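PDB 6KVR: fatty acid amide hydrolase from Candida albicans, which probably hydrolyses amides of monocarboxylic acids to the carboxylate and ammonium, as a member of the amidase signature family. Local coordinates for residues S496-I501 and G538-L543. Residues are numbered along the deposited sequence; the frame is centred on the assembly and turned at random.
Sequences SFQTGI and GAPVGL
Phe497 and Leu543 form an antiparallel hydrogen-bonded pair, Phe497 N to Leu543 O at 2.9 Å and Leu543 N to Phe497 O at 3.0 Å. On the same face their side chains cross, Phe497 CE1 lying 4.1 Å from Leu543 CB. Leu543 CD1 meets the methyl CG2 of Thr499 at 3.6 Å; these side chains form the tightly packed part. Gln498 faces Gly542 as a non-hydrogen-bonded pair; its side chain, on the other face, bends at chi2 (-52°), setting OE1 3.3 Å from Pro540 CB, while NE2 bonds the carbonyls of Ala263 and Cys267. Thr499 grips Val541 O twice, its backbone N nearly in line with the carbonyl and OG1, at 3.0 Å, tilted 29° from its plane. With chi1 at 65°, OG1 also accepts from Ile501 N, an ST turn at the Gly500 corner. Beyond it the contact is looser: Gly500 is exposed, Ile501 partly so, and Val541 N bonds Ile501 O at 3.1 Å. Ser496 lies about 9 Å, between side chains, from Gly256, a predicted substrate-binding residue. In the mixed sheet of the amidase fold, helix 259-265, just after the predicted nucleophile Ser257, packs against Ser496, helix 357-372 against Ile501 and Val541, and strand 268-271 flanks 494-499.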
ATOM      1  N   SER A 496      -6.839   4.061 -20.846  1.00 21.00           N
ATOM      2  CA  SER A 496      -7.910   3.880 -21.821  1.00 24.53           C
ATOM      3  C   SER A 496      -7.752   4.965 -22.882  1.00 24.60           C
ATOM      4  O   SER A 496      -7.768   6.159 -22.555  1.00 24.57           O
ATOM      5  CB  SER A 496      -9.279   3.956 -21.146  1.00 23.25           C
ATOM      6  OG  SER A 496     -10.327   3.740 -22.076  1.00 28.31           O
ATOM      7  N   PHE A 497      -7.568   4.560 -24.142  1.00 26.28           N
ATOM      8  CA  PHE A 497      -7.255   5.501 -25.217  1.00 29.78           C
ATOM      9  C   PHE A 497      -8.121   5.248 -26.449  1.00 27.19           C
ATOM     10  O   PHE A 497      -8.376   4.095 -26.810  1.00 27.70           O
ATOM     11  CB  PHE A 497      -5.751   5.429 -25.597  1.00 28.62           C
ATOM     12  CG  PHE A 497      -5.354   4.174 -26.353  1.00 30.88           C
ATOM     13  CD1 PHE A 497      -4.971   3.021 -25.674  1.00 27.62           C
ATOM     14  CD2 PHE A 497      -5.343   4.159 -27.744  1.00 26.34           C
ATOM     15  CE1 PHE A 497      -4.597   1.873 -26.367  1.00 29.31           C
ATOM     16  CE2 PHE A 497      -4.979   3.022 -28.446  1.00 23.93           C
ATOM     17  CZ  PHE A 497      -4.598   1.876 -27.757  1.00 28.46           C
ATOM     18  N   GLN A 498      -8.567   6.333 -27.096  1.00 29.68           N
ATOM     19  CA  GLN A 498      -9.306   6.217 -28.355  1.00 29.04           C
ATOM     20  C   GLN A 498      -8.412   5.696 -29.477  1.00 27.64           C
ATOM     21  O   GLN A 498      -7.257   6.112 -29.618  1.00 30.53           O
ATOM     22  CB  GLN A 498      -9.894   7.564 -28.765  1.00 27.16           C
ATOM     23  CG  GLN A 498     -11.083   7.987 -27.936  1.00 29.52           C
ATOM     24  CD  GLN A 498     -12.144   6.908 -27.857  1.00 31.17           C
ATOM     25  OE1 GLN A 498     -12.524   6.314 -28.870  1.00 31.39           O
ATOM     26  NE2 GLN A 498     -12.635   6.646 -26.646  1.00 29.30           N
ATOM     27  N   THR A 499      -8.951   4.783 -30.280  1.00 25.96           N
ATOM     28  CA  THR A 499      -8.232   4.249 -31.429  1.00 29.14           C
ATOM     29  C   THR A 499      -8.415   5.077 -32.699  1.00 32.46           C
ATOM     30  O   THR A 499      -7.650   4.887 -33.649  1.00 33.72           O
ATOM     31  CB  THR A 499      -8.682   2.813 -31.717  1.00 27.14           C
ATOM     32  OG1 THR A 499     -10.060   2.821 -32.107  1.00 25.64           O
ATOM     33  CG2 THR A 499      -8.526   1.959 -30.488  1.00 27.96           C
ATOM     34  N   GLY A 500      -9.382   5.996 -32.735  1.00 30.35           N
ATOM     35  CA  GLY A 500      -9.764   6.669 -33.962  1.00 29.62           C
ATOM     36  C   GLY A 500     -10.720   5.878 -34.827  1.00 35.93           C
ATOM     37  O   GLY A 500     -11.085   6.344 -35.917  1.00 35.42           O
ATOM     38  N   ILE A 501     -11.137   4.698 -34.374  1.00 34.61           N
ATOM     39  CA  ILE A 501     -12.096   3.858 -35.076  1.00 35.26           C
ATOM     40  C   ILE A 501     -13.469   4.035 -34.445  1.00 36.35           C
ATOM     41  O   ILE A 501     -13.592   4.239 -33.226  1.00 31.53           O
ATOM     42  CB  ILE A 501     -11.646   2.387 -35.052  1.00 35.43           C
ATOM     43  CG1 ILE A 501     -10.374   2.254 -35.888  1.00 32.52           C
ATOM     44  CG2 ILE A 501     -12.749   1.474 -35.601  1.00 36.11           C
ATOM     45  CD1 ILE A 501      -9.555   1.048 -35.577  1.00 35.58           C
ATOM     46  N   GLY A 538     -21.842   4.188 -34.970  1.00 30.37           N
ATOM     47  CA  GLY A 538     -20.840   5.227 -34.908  1.00 26.43           C
ATOM     48  C   GLY A 538     -20.205   5.434 -33.552  1.00 31.12           C
ATOM     49  O   GLY A 538     -19.489   6.430 -33.370  1.00 27.70           O
ATOM     50  N   ALA A 539     -20.437   4.520 -32.604  1.00 29.39           N
ATOM     51  CA  ALA A 539     -19.862   4.638 -31.264  1.00 26.68           C
ATOM     52  C   ALA A 539     -18.346   4.483 -31.311  1.00 24.92           C
ATOM     53  O   ALA A 539     -17.834   3.578 -31.973  1.00 29.07           O
ATOM     54  CB  ALA A 539     -20.445   3.577 -30.337  1.00 21.83           C
ATOM     55  N   PRO A 540     -17.605   5.314 -30.586  1.00 26.81           N
ATOM     56  CA  PRO A 540     -16.143   5.184 -30.586  1.00 27.84           C
ATOM     57  C   PRO A 540     -15.688   3.883 -29.940  1.00 27.35           C
ATOM     58  O   PRO A 540     -16.366   3.316 -29.077  1.00 23.79           O
ATOM     59  CB  PRO A 540     -15.676   6.400 -29.778  1.00 29.24           C
ATOM     60  CG  PRO A 540     -16.843   6.810 -28.967  1.00 26.48           C
ATOM     61  CD  PRO A 540     -18.078   6.424 -29.740  1.00 26.89           C
ATOM     62  N   VAL A 541     -14.532   3.394 -30.394  1.00 25.36           N
ATOM     63  CA  VAL A 541     -13.870   2.240 -29.791  1.00 25.14           C
ATOM     64  C   VAL A 541     -12.627   2.727 -29.066  1.00 29.78           C
ATOM     65  O   VAL A 541     -11.708   3.272 -29.693  1.00 32.49           O
ATOM     66  CB  VAL A 541     -13.477   1.168 -30.814  1.00 26.75           C
ATOM     67  CG1 VAL A 541     -12.734   0.066 -30.078  1.00 27.03           C
ATOM     68  CG2 VAL A 541     -14.688   0.597 -31.506  1.00 29.53           C
ATOM     69  N   GLY A 542     -12.583   2.522 -27.759  1.00 24.15           N
ATOM     70  CA  GLY A 542     -11.384   2.791 -26.975  1.00 27.82           C
ATOM     71  C   GLY A 542     -10.842   1.499 -26.402  1.00 26.11           C
ATOM     72  O   GLY A 542     -11.614   0.610 -26.036  1.00 28.51           O
ATOM     73  N   LEU A 543      -9.520   1.404 -26.320  1.00 23.70           N
ATOM     74  CA  LEU A 543      -8.850   0.194 -25.861  1.00 22.05           C
ATOM     75  C   LEU A 543      -7.976   0.512 -24.652  1.00 23.82           C
ATOM     76  O   LEU A 543      -7.683   1.678 -24.367  1.00 29.16           O
ATOM     77  CB  LEU A 543      -8.000  -0.415 -26.988  1.00 28.22           C
ATOM     78  CG  LEU A 543      -8.664  -0.910 -28.278  1.00 27.68           C
ATOM     79  CD1 LEU A 543      -7.590  -1.318 -29.284  1.00 21.74           C
ATOM     80  CD2 LEU A 543      -9.629  -2.078 -28.027  1.00 23.13           C
TER